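Local coordinates for LPG0439 HIT-related domain-containing protein (Legionella pneumophila subsp. pneumophila, PDB 5L0L) that is of unknown function but carries a HIT-related domain, here as a fragment of a longer protein that probably spans the membrane, at residues H14-Y19 with E122-L127; D45-R50 with L154-I159; K189-V194 with V209-K214. One frame throughout, in Å; residues are numbered along the deposited sequence.

Contact 1. Residues H14-Y19 with E122-L127; sequences HWSIDY and EEPSML
The imidazole of His-14 reaches across to the chain at Glu-122, where NE2 donates to the backbone O at 3.0 Å. The bond is somewhat bent, with an N-H...O angle of 143°. The oxygen lies in the ring plane, yet it is approached from above its own carbonyl plane. The other nitrogen, His-14 ND1, is paired with Ser-16 OG at 2.6 Å, and with both nitrogens held the ring cannot readily turn. Histidine suits this place because its two nitrogens can link neighbours on different sides.

The close packing lies around Pro-124. Its CD sits 3.5 Å from His-14 CE1, and its CG is 3.6 Å from Ser-16 CB; a serine is small enough to let the proline ring in. Tyr-10 and Phe-67 also touch this proline. Two loops meet here: residues 14-19, between strands 3-5 and 25-31, and residues 122-127, which belong to the HIT-related region and lead into strand 128-134 of the large antiparallel sheet.

Whereas Ser-16 and Pro-124 are buried, Trp-15 is exposed to solvent. Turned by a chi1 of 59° back over its neighbour, it sets one indole face against His-14, whose CE1 stands 3.7 Å above the plane near the rim. Along its own rim the indole meets the other segment, with CZ3 3.7 Å from CE of the selenomethionine Met-126 and CH2 3.9 Å from Glu-123 CG, which lies at the ring edge. Glu-122 contributes its carbonyl while its carboxylate leads away from the contact, and the carboxylate of Glu-123 makes a weak, long ion pair with Lys-161.

Contact 2. Residues D45-R50 with L154-I159; sequences DCRGYR and LMFDLI
The backbone O of Leu-158 is gripped twice: Arg-50 NH1 donates to it at 2.9 Å, and a water that also accepts from Arg-50 NH2 donates to it more distantly. The arginine comes in well off the carbonyl direction, at a C=O...N angle of 118°. The side chain of Leu-158 completes the hold, laying CD2 over the centre of the Arg-50 guanidinium, 3.5 Å from CZ.

Arg-47 takes the preceding carbonyl. Its NH2 meets Asp-157 O at 2.8 Å in the guanidinium plane, almost straight in line with the carbonyl bond. One face of this guanidinium lies on the ring of Phe-156, centres 4.6 Å apart and planes 30° from parallel, a cation-pi stack. A bend at chi3 (-58°) brings the guanidinium over the ring, and separately CB touches Phe-156 CZ at 3.7 Å. Gly-48, with a positive phi and no side chain, allows the edge of the phenyl ring to approach the turn.

Asp-45 holds both arginines in place and probably offsets part of their charge. NE and NH2 of Arg-47 clasp its carboxylate side-on, while Arg-50 NH1 reaches OD2 at 2.8 Å on the anti lone pair. Gln-169 takes a further bond from Arg-47 NH1.

Arg-50 touches His-130 and Trp-132, and a sulfate, probably from the crystallisation liquor though such ions can mark pockets, lies about 5 Å from its side chain. The Asx turn and salt-bridge network shape the loop between strands 35-41 and 51-58, beside strand 128-134, probably the counterpart of the HIT histidine-motif strand, with Trp-132 in the third histidine's place.

Contact 3. Residues K189-V194 with V209-K214; sequences KLAEYV and VTIHDK
Leu-190 presses its CD2 methyl between two branches of the opposing strand, 3.9 Å from Val-209 CG1 and 3.8 Å from Ile-211 CD1. A first torsion anti to the backbone N (chi1 179°) carries the isobutyl group off the helix toward the sheet, where it also meets Ile-26 and Ala-27 of the adjoining strand 25-31. Leucine suits the place because its reach lets a single methyl, CD2, meet alternate residues of one strand while the side chain still touches the next.

One turn further on, Val-194 slides alongside Val-209 in the opposite direction, and their CG2 methyls come to 3.7 Å. Val-209 thereby serves two helix residues with different branches, CG1 for Leu-190 and CG2 for Val-194. Beta-branched valine and isoleucine are well suited to the extended backbone of a strand, and alternation along it turns Val-209 and Ile-211 toward the helix while Thr-210 points away.

Helix 189-194 and strand 209-211 run roughly antiparallel, at 147° between their directions, with axes 9.6 Å apart. This is a layered alpha+beta arrangement: helix 176-194 lies over one face of the six-stranded antiparallel sheet, at its edge strand 207-211 and the neighbouring strand 25-31, and the chain returns through helix 197-203 to form that edge strand. Helix 73-92 lies on the same face, since its Leu-85 touches Val-209.

Toward the surface the fit becomes looser. Ile-211 approaches the small Ala-191 with CG1 4.4 Å from CB, and no hydrogen bond crosses between the two segments. Farther round the helix, away from the strand, Lys-189 NZ and Glu-192 OE1 form a salt bridge at 3.6 Å. Past the end of the strand Lys-187 donates through NZ to the backbone O of His-212, while on another side of the helix Tyr-193 packs against Val-73 of the second subunit.

In the fold
Contacts 1 and 2 interlock along the chain, in the order 14-19, 45-50, 122-127 and 154-159, whereas contact 3 follows both and closes over a short span. All three border the six-stranded antiparallel sheet. Residues 45-50 and 122-127 lead into its neighbouring strands 51-58 and 128-134, and residues 209-211 belong to its outermost strand, 207-211. The centres of contacts 1 and 2 are about 21 Å apart, and each lies about 23 Å from the centre of contact 3, with no touch. Two loop contacts, one mixed and one strongly polar, lie near strand 128-134, which probably carries the counterpart of the HIT motif, while contact 3 packs a helix on the sheet face at its outermost strand.

Contact 1. Residues H14-Y19 with E122-L127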
loop_
_atom_site.group_PDB
_atom_site.type_symbol
_atom_site.label_atom_id
_atom_site.label_comp_id
_atom_site.label_asym_id
_atom_site.label_seq_id
_atom_site.Cartn_x
_atom_site.Cartn_y
_atom_site.Cartn_z
ATOM N N HIS A 14 21.289 1.469 17.120
ATOM C CA HIS A 14 20.206 2.272 16.553
ATOM C C HIS A 14 18.993 1.343 16.313
ATOM O O HIS A 14 19.150 0.214 15.826
ATOM C CB HIS A 14 20.676 2.930 15.244
ATOM C CG HIS A 14 19.720 3.936 14.683
ATOM N ND1 HIS A 14 18.862 3.648 13.642
ATOM C CD2 HIS A 14 19.502 5.234 15.000
ATOM C CE1 HIS A 14 18.142 4.718 13.356
ATOM N NE2 HIS A 14 18.519 5.698 14.158
ATOM N N TRP A 15 17.806 1.815 16.689
ATOM C CA TRP A 15 16.555 1.029 16.611
ATOM C C TRP A 15 16.280 0.379 15.230
ATOM O O TRP A 15 15.621 -0.655 15.139
ATOM C CB TRP A 15 15.339 1.883 17.066
ATOM C CG TRP A 15 15.130 3.122 16.264
ATOM C CD1 TRP A 15 15.564 4.386 16.571
ATOM C CD2 TRP A 15 14.450 3.225 14.997
ATOM N NE1 TRP A 15 15.198 5.267 15.573
ATOM C CE2 TRP A 15 14.512 4.586 14.598
ATOM C CE3 TRP A 15 13.796 2.300 14.163
ATOM C CZ2 TRP A 15 13.945 5.047 13.397
ATOM C CZ3 TRP A 15 13.225 2.754 12.966
ATOM C CH2 TRP A 15 13.307 4.122 12.596
ATOM N N SER A 16 16.768 1.006 14.157
ATOM C CA SER A 16 16.653 0.466 12.788
ATOM C C SER A 16 17.382 -0.875 12.573
ATOM O O SER A 16 17.008 -1.652 11.691
ATOM C CB SER A 16 17.186 1.493 11.775
ATOM O OG SER A 16 18.585 1.686 11.975
ATOM N N ILE A 17 18.433 -1.117 13.354
ATOM C CA ILE A 17 19.205 -2.349 13.261
ATOM C C ILE A 17 18.784 -3.271 14.398
ATOM O O ILE A 17 18.449 -4.432 14.146
ATOM C CB ILE A 17 20.739 -2.066 13.251
ATOM C CG1 ILE A 17 21.098 -1.216 12.008
ATOM C CG2 ILE A 17 21.545 -3.378 13.293
ATOM C CD1 ILE A 17 22.552 -0.803 11.899
ATOM N N ASP A 18 18.771 -2.751 15.631
ATOM C CA ASP A 18 18.309 -3.512 16.811
ATOM C C ASP A 18 16.780 -3.394 16.889
ATOM O O ASP A 18 16.213 -2.860 17.862
ATOM C CB ASP A 18 18.993 -3.012 18.094
ATOM C CG ASP A 18 18.713 -3.904 19.319
ATOM O OD1 ASP A 18 18.179 -5.035 19.180
ATOM O OD2 ASP A 18 19.022 -3.451 20.440
ATOM N N TYR A 19 16.125 -3.904 15.851
ATOM C CA TYR A 19 14.682 -3.657 15.662
ATOM C C TYR A 19 13.767 -4.366 16.646
ATOM O O TYR A 19 12.599 -3.923 16.810
ATOM C CB TYR A 19 14.249 -3.992 14.233
ATOM C CG TYR A 19 14.161 -5.473 13.912
ATOM C CD1 TYR A 19 15.267 -6.193 13.437
ATOM C CD2 TYR A 19 12.949 -6.143 14.049
ATOM C CE1 TYR A 19 15.157 -7.547 13.136
ATOM C CE2 TYR A 19 12.837 -7.479 13.760
ATOM C CZ TYR A 19 13.931 -8.179 13.297
ATOM O OH TYR A 19 13.760 -9.509 13.020
ATOM N N GLU A 122 18.788 10.756 11.544
ATOM C CA GLU A 122 17.944 10.142 12.598
ATOM C C GLU A 122 17.280 8.841 12.166
ATOM O O GLU A 122 16.995 7.984 12.994
ATOM C CB GLU A 122 16.826 11.094 13.051
ATOM C CG GLU A 122 17.273 12.507 13.416
ATOM C CD GLU A 122 16.992 13.516 12.312
ATOM O OE1 GLU A 122 15.963 14.231 12.432
ATOM O OE2 GLU A 122 17.778 13.589 11.324
ATOM N N GLU A 123 17.018 8.698 10.869
ATOM C CA GLU A 123 16.255 7.564 10.379
ATOM C C GLU A 123 16.740 7.143 8.976
ATOM O O GLU A 123 16.610 7.918 8.016
ATOM C CB GLU A 123 14.770 7.976 10.370
ATOM C CG GLU A 123 13.803 6.917 9.871
ATOM C CD GLU A 123 12.344 7.281 10.120
ATOM O OE1 GLU A 123 12.055 8.189 10.947
ATOM O OE2 GLU A 123 11.476 6.655 9.486
ATOM N N PRO A 124 17.288 5.927 8.843
ATOM C CA PRO A 124 17.624 5.490 7.482
ATOM C C PRO A 124 16.346 5.279 6.676
ATOM O O PRO A 124 15.284 5.007 7.264
ATOM C CB PRO A 124 18.337 4.163 7.693
ATOM C CG PRO A 124 17.873 3.673 9.023
ATOM C CD PRO A 124 17.625 4.906 9.851
ATOM N N SER A 125 16.444 5.432 5.358
ATOM C CA SER A 125 15.405 4.987 4.468
ATOM C C SER A 125 15.521 3.464 4.339
ATOM O O SER A 125 16.588 2.939 3.981
ATOM C CB SER A 125 15.511 5.679 3.113
ATOM O OG SER A 125 14.630 5.109 2.159
HETATM N N MSE A 126 14.430 2.774 4.678
HETATM C CA MSE A 126 14.328 1.321 4.595
HETATM C C MSE A 126 13.156 0.988 3.726
HETATM O O MSE A 126 12.178 1.764 3.662
HETATM C CB MSE A 126 14.047 0.742 5.977
HETATM C CG MSE A 126 15.131 1.035 6.979
HETATM SE SE MSE A 126 14.431 0.410 8.738
HETATM C CE MSE A 126 13.931 2.173 9.371
ATOM N N LEU A 127 13.195 -0.141 3.039
ATOM C CA LEU A 127 12.016 -0.598 2.282
ATOM C C LEU A 127 11.014 -1.160 3.302
ATOM O O LEU A 127 11.298 -2.119 3.988
ATOM C CB LEU A 127 12.384 -1.661 1.268
ATOM C CG LEU A 127 11.251 -2.292 0.453
ATOM C CD1 LEU A 127 10.544 -1.266 -0.400
ATOM C CD2 LEU A 127 11.802 -3.447 -0.373
#

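Contact 2. Residues D45-R50 with L154-I159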
loop_
_atom_site.group_PDB
_atom_site.type_symbol
_atom_site.label_atom_id
_atom_site.label_comp_id
_atom_site.label_asym_id
_atom_site.label_seq_id
_atom_site.Cartn_x
_atom_site.Cartn_y
_atom_site.Cartn_z
ATOM N N ASP A 45 2.535 3.667 17.917
ATOM C CA ASP A 45 1.154 3.935 17.602
ATOM C C ASP A 45 0.377 2.617 17.568
ATOM O O ASP A 45 0.578 1.802 16.674
ATOM C CB ASP A 45 1.063 4.647 16.244
ATOM C CG ASP A 45 -0.337 5.182 15.951
ATOM O OD1 ASP A 45 -1.212 5.218 16.859
ATOM O OD2 ASP A 45 -0.554 5.591 14.789
ATOM N N CYS A 46 -0.525 2.448 18.543
ATOM C CA CYS A 46 -1.352 1.252 18.656
ATOM C C CYS A 46 -2.636 1.325 17.885
ATOM O O CYS A 46 -3.324 0.306 17.750
ATOM C CB CYS A 46 -1.682 0.950 20.130
ATOM S SG CYS A 46 -2.717 2.148 20.980
ATOM N N ARG A 47 -2.981 2.503 17.346
ATOM C CA ARG A 47 -4.251 2.636 16.625
ATOM C C ARG A 47 -4.324 1.665 15.437
ATOM O O ARG A 47 -3.347 1.506 14.679
ATOM C CB ARG A 47 -4.460 4.043 16.099
ATOM C CG ARG A 47 -4.505 5.109 17.198
ATOM C CD ARG A 47 -4.623 6.498 16.622
ATOM N NE ARG A 47 -3.499 6.755 15.725
ATOM C CZ ARG A 47 -3.546 7.461 14.598
ATOM N NH1 ARG A 47 -4.652 8.077 14.206
ATOM N NH2 ARG A 47 -2.459 7.577 13.876
ATOM N N GLY A 48 -5.484 1.040 15.279
ATOM C CA GLY A 48 -5.726 0.095 14.205
ATOM C C GLY A 48 -4.867 -1.176 14.258
ATOM O O GLY A 48 -4.775 -1.889 13.262
ATOM N N TYR A 49 -4.268 -1.451 15.410
ATOM C CA TYR A 49 -3.273 -2.512 15.559
ATOM C C TYR A 49 -2.198 -2.413 14.465
ATOM O O TYR A 49 -1.864 -3.405 13.835
ATOM C CB TYR A 49 -3.948 -3.909 15.554
ATOM C CG TYR A 49 -5.164 -4.117 16.442
ATOM C CD1 TYR A 49 -5.334 -3.425 17.652
ATOM C CD2 TYR A 49 -6.143 -5.014 16.080
ATOM C CE1 TYR A 49 -6.450 -3.639 18.443
ATOM C CE2 TYR A 49 -7.238 -5.278 16.890
ATOM C CZ TYR A 49 -7.403 -4.588 18.061
ATOM O OH TYR A 49 -8.499 -4.797 18.827
ATOM N N ARG A 50 -1.684 -1.196 14.219
ATOM C CA ARG A 50 -0.705 -0.982 13.153
ATOM C C ARG A 50 0.475 -1.940 13.253
ATOM O O ARG A 50 1.046 -2.108 14.361
ATOM C CB ARG A 50 -0.142 0.431 13.214
ATOM C CG ARG A 50 -0.954 1.498 12.559
ATOM C CD ARG A 50 -0.329 2.869 12.845
ATOM N NE ARG A 50 0.867 3.097 12.052
ATOM C CZ ARG A 50 1.432 4.302 11.856
ATOM N NH1 ARG A 50 0.982 5.389 12.480
ATOM N NH2 ARG A 50 2.480 4.400 11.042
ATOM N N LEU A 154 -13.498 7.713 7.226
ATOM C CA LEU A 154 -12.564 8.816 7.437
ATOM C C LEU A 154 -11.148 8.338 7.125
ATOM O O LEU A 154 -10.846 7.146 7.283
ATOM C CB LEU A 154 -12.619 9.307 8.879
ATOM C CG LEU A 154 -13.991 9.820 9.332
ATOM C CD1 LEU A 154 -13.981 10.145 10.816
ATOM C CD2 LEU A 154 -14.391 11.025 8.492
HETATM N N MSE A 155 -10.289 9.259 6.723
HETATM C CA MSE A 155 -8.870 8.956 6.512
HETATM C C MSE A 155 -8.115 8.643 7.801
HETATM O O MSE A 155 -8.165 9.410 8.751
HETATM C CB MSE A 155 -8.188 10.158 5.841
HETATM C CG MSE A 155 -6.717 9.946 5.477
HETATM SE SE MSE A 155 -6.598 8.815 3.883
HETATM C CE MSE A 155 -7.142 10.132 2.575
ATOM N N PHE A 156 -7.388 7.530 7.815
ATOM C CA PHE A 156 -6.483 7.174 8.910
ATOM C C PHE A 156 -5.148 7.881 8.677
ATOM O O PHE A 156 -4.498 7.665 7.647
ATOM C CB PHE A 156 -6.295 5.662 8.939
ATOM C CG PHE A 156 -5.586 5.141 10.170
ATOM C CD1 PHE A 156 -4.246 5.411 10.394
ATOM C CD2 PHE A 156 -6.257 4.342 11.082
ATOM C CE1 PHE A 156 -3.576 4.899 11.520
ATOM C CE2 PHE A 156 -5.601 3.840 12.198
ATOM C CZ PHE A 156 -4.270 4.100 12.412
ATOM N N ASP A 157 -4.755 8.779 9.572
ATOM C CA ASP A 157 -3.521 9.536 9.377
ATOM C C ASP A 157 -2.371 8.798 10.047
ATOM O O ASP A 157 -2.385 8.617 11.266
ATOM C CB ASP A 157 -3.640 10.970 9.923
ATOM C CG ASP A 157 -2.577 11.891 9.340
ATOM O OD1 ASP A 157 -1.346 11.583 9.371
ATOM O OD2 ASP A 157 -2.960 12.944 8.784
ATOM N N LEU A 158 -1.386 8.361 9.252
ATOM C CA LEU A 158 -0.243 7.612 9.779
ATOM C C LEU A 158 0.780 8.479 10.525
ATOM O O LEU A 158 1.660 7.922 11.185
ATOM C CB LEU A 158 0.451 6.782 8.685
ATOM C CG LEU A 158 -0.431 5.673 8.110
ATOM C CD1 LEU A 158 0.202 5.101 6.857
ATOM C CD2 LEU A 158 -0.734 4.538 9.099
ATOM N N ILE A 159 0.642 9.804 10.409
ATOM C CA ILE A 159 1.372 10.816 11.163
ATOM C C ILE A 159 2.740 11.028 10.532
ATOM O O ILE A 159 3.620 10.180 10.662
ATOM C CB ILE A 159 1.579 10.526 12.680
ATOM C CG1 ILE A 159 0.317 10.084 13.391
ATOM C CG2 ILE A 159 2.121 11.794 13.379
ATOM C CD1 ILE A 159 -0.868 11.025 13.275
HETATM O O HOH W 1 4.353 6.438 10.174
#

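Contact 3. Residues K189-V194 with V209-K214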
loop_
_atom_site.group_PDB
_atom_site.type_symbol
_atom_site.label_atom_id
_atom_site.label_comp_id
_atom_site.label_asym_id
_atom_site.label_seq_id
_atom_site.Cartn_x
_atom_site.Cartn_y
_atom_site.Cartn_z
ATOM N N LYS A 189 -2.807 -15.942 15.276
ATOM C CA LYS A 189 -3.573 -15.919 14.041
ATOM C C LYS A 189 -2.653 -16.189 12.838
ATOM O O LYS A 189 -3.040 -16.886 11.914
ATOM C CB LYS A 189 -4.343 -14.601 13.866
ATOM C CG LYS A 189 -5.478 -14.384 14.864
ATOM C CD LYS A 189 -6.495 -15.484 14.847
ATOM C CE LYS A 189 -7.739 -15.222 15.695
ATOM N NZ LYS A 189 -8.418 -16.554 15.793
ATOM N N LEU A 190 -1.441 -15.667 12.871
ATOM C CA LEU A 190 -0.487 -15.927 11.799
ATOM C C LEU A 190 -0.080 -17.393 11.765
ATOM O O LEU A 190 -0.062 -18.022 10.687
ATOM C CB LEU A 190 0.733 -15.025 11.948
ATOM C CG LEU A 190 1.845 -15.209 10.905
ATOM C CD1 LEU A 190 1.337 -15.031 9.496
ATOM C CD2 LEU A 190 2.989 -14.270 11.236
ATOM N N ALA A 191 0.213 -17.946 12.946
ATOM C CA ALA A 191 0.628 -19.354 13.029
ATOM C C ALA A 191 -0.506 -20.254 12.543
ATOM O O ALA A 191 -0.245 -21.220 11.804
ATOM C CB ALA A 191 1.075 -19.725 14.431
ATOM N N GLU A 192 -1.748 -19.931 12.910
ATOM C CA GLU A 192 -2.904 -20.697 12.412
ATOM C C GLU A 192 -3.015 -20.609 10.898
ATOM O O GLU A 192 -3.265 -21.608 10.201
ATOM C CB GLU A 192 -4.200 -20.223 13.053
ATOM C CG GLU A 192 -4.325 -20.662 14.504
ATOM C CD GLU A 192 -5.428 -19.988 15.285
ATOM O OE1 GLU A 192 -6.013 -18.993 14.838
ATOM O OE2 GLU A 192 -5.713 -20.447 16.407
ATOM N N TYR A 193 -2.861 -19.397 10.399
ATOM C CA TYR A 193 -3.017 -19.166 8.960
ATOM C C TYR A 193 -1.995 -19.949 8.158
ATOM O O TYR A 193 -2.324 -20.515 7.097
ATOM C CB TYR A 193 -2.966 -17.671 8.585
ATOM C CG TYR A 193 -3.357 -17.491 7.129
ATOM C CD1 TYR A 193 -4.682 -17.672 6.718
ATOM C CD2 TYR A 193 -2.399 -17.263 6.152
ATOM C CE1 TYR A 193 -5.049 -17.561 5.382
ATOM C CE2 TYR A 193 -2.755 -17.154 4.818
ATOM C CZ TYR A 193 -4.067 -17.291 4.432
ATOM O OH TYR A 193 -4.416 -17.188 3.083
ATOM N N VAL A 194 -0.767 -19.977 8.636
ATOM C CA VAL A 194 0.316 -20.696 7.949
ATOM C C VAL A 194 0.053 -22.220 7.829
ATOM O O VAL A 194 0.583 -22.856 6.907
ATOM C CB VAL A 194 1.644 -20.436 8.679
ATOM C CG1 VAL A 194 2.719 -21.443 8.326
ATOM C CG2 VAL A 194 2.123 -19.036 8.407
ATOM N N VAL A 209 7.734 -18.635 7.383
ATOM C CA VAL A 209 7.406 -17.783 8.505
ATOM C C VAL A 209 8.016 -18.379 9.776
ATOM O O VAL A 209 7.809 -19.561 10.048
ATOM C CB VAL A 209 5.876 -17.740 8.674
ATOM C CG1 VAL A 209 5.491 -16.907 9.882
ATOM C CG2 VAL A 209 5.203 -17.242 7.408
ATOM N N THR A 210 8.765 -17.570 10.525
ATOM C CA THR A 210 9.240 -17.925 11.853
ATOM C C THR A 210 8.695 -16.906 12.884
ATOM O O THR A 210 9.122 -15.738 12.906
ATOM C CB THR A 210 10.783 -17.933 11.910
ATOM O OG1 THR A 210 11.280 -18.820 10.907
ATOM C CG2 THR A 210 11.290 -18.417 13.273
ATOM N N ILE A 211 7.803 -17.367 13.756
ATOM C CA ILE A 211 7.233 -16.533 14.816
ATOM C C ILE A 211 8.344 -16.178 15.792
ATOM O O ILE A 211 9.152 -17.033 16.132
ATOM C CB ILE A 211 6.136 -17.266 15.602
ATOM C CG1 ILE A 211 4.963 -17.658 14.705
ATOM C CG2 ILE A 211 5.671 -16.436 16.808
ATOM C CD1 ILE A 211 4.210 -16.535 14.051
ATOM N N HIS A 212 8.398 -14.931 16.232
ATOM C CA HIS A 212 9.389 -14.477 17.201
ATOM C C HIS A 212 9.016 -14.933 18.619
ATOM O O HIS A 212 7.977 -14.558 19.114
ATOM C CB HIS A 212 9.479 -12.954 17.194
ATOM C CG HIS A 212 10.462 -12.397 18.179
ATOM N ND1 HIS A 212 11.802 -12.276 17.896
ATOM C CD2 HIS A 212 10.302 -11.906 19.430
ATOM C CE1 HIS A 212 12.428 -11.731 18.924
ATOM N NE2 HIS A 212 11.540 -11.510 19.876
ATOM N N ASP A 213 9.860 -15.734 19.265
ATOM C CA ASP A 213 9.644 -16.072 20.683
ATOM C C ASP A 213 10.036 -14.889 21.574
ATOM O O ASP A 213 11.135 -14.353 21.443
ATOM C CB ASP A 213 10.457 -17.313 21.098
ATOM C CG ASP A 213 9.979 -18.579 20.410
ATOM O OD1 ASP A 213 8.864 -18.585 19.851
ATOM O OD2 ASP A 213 10.721 -19.587 20.422
ATOM N N LYS A 214 9.124 -14.471 22.447
ATOM C CA LYS A 214 9.414 -13.408 23.433
ATOM C C LYS A 214 10.648 -13.756 24.298
ATOM O O LYS A 214 10.836 -14.914 24.695
ATOM C CB LYS A 214 8.210 -13.154 24.349
ATOM C CG LYS A 214 7.375 -11.942 23.992
ATOM C CD LYS A 214 6.519 -11.515 25.184
ATOM C CE LYS A 214 5.666 -10.286 24.862
ATOM N NZ LYS A 214 6.492 -9.074 24.668
#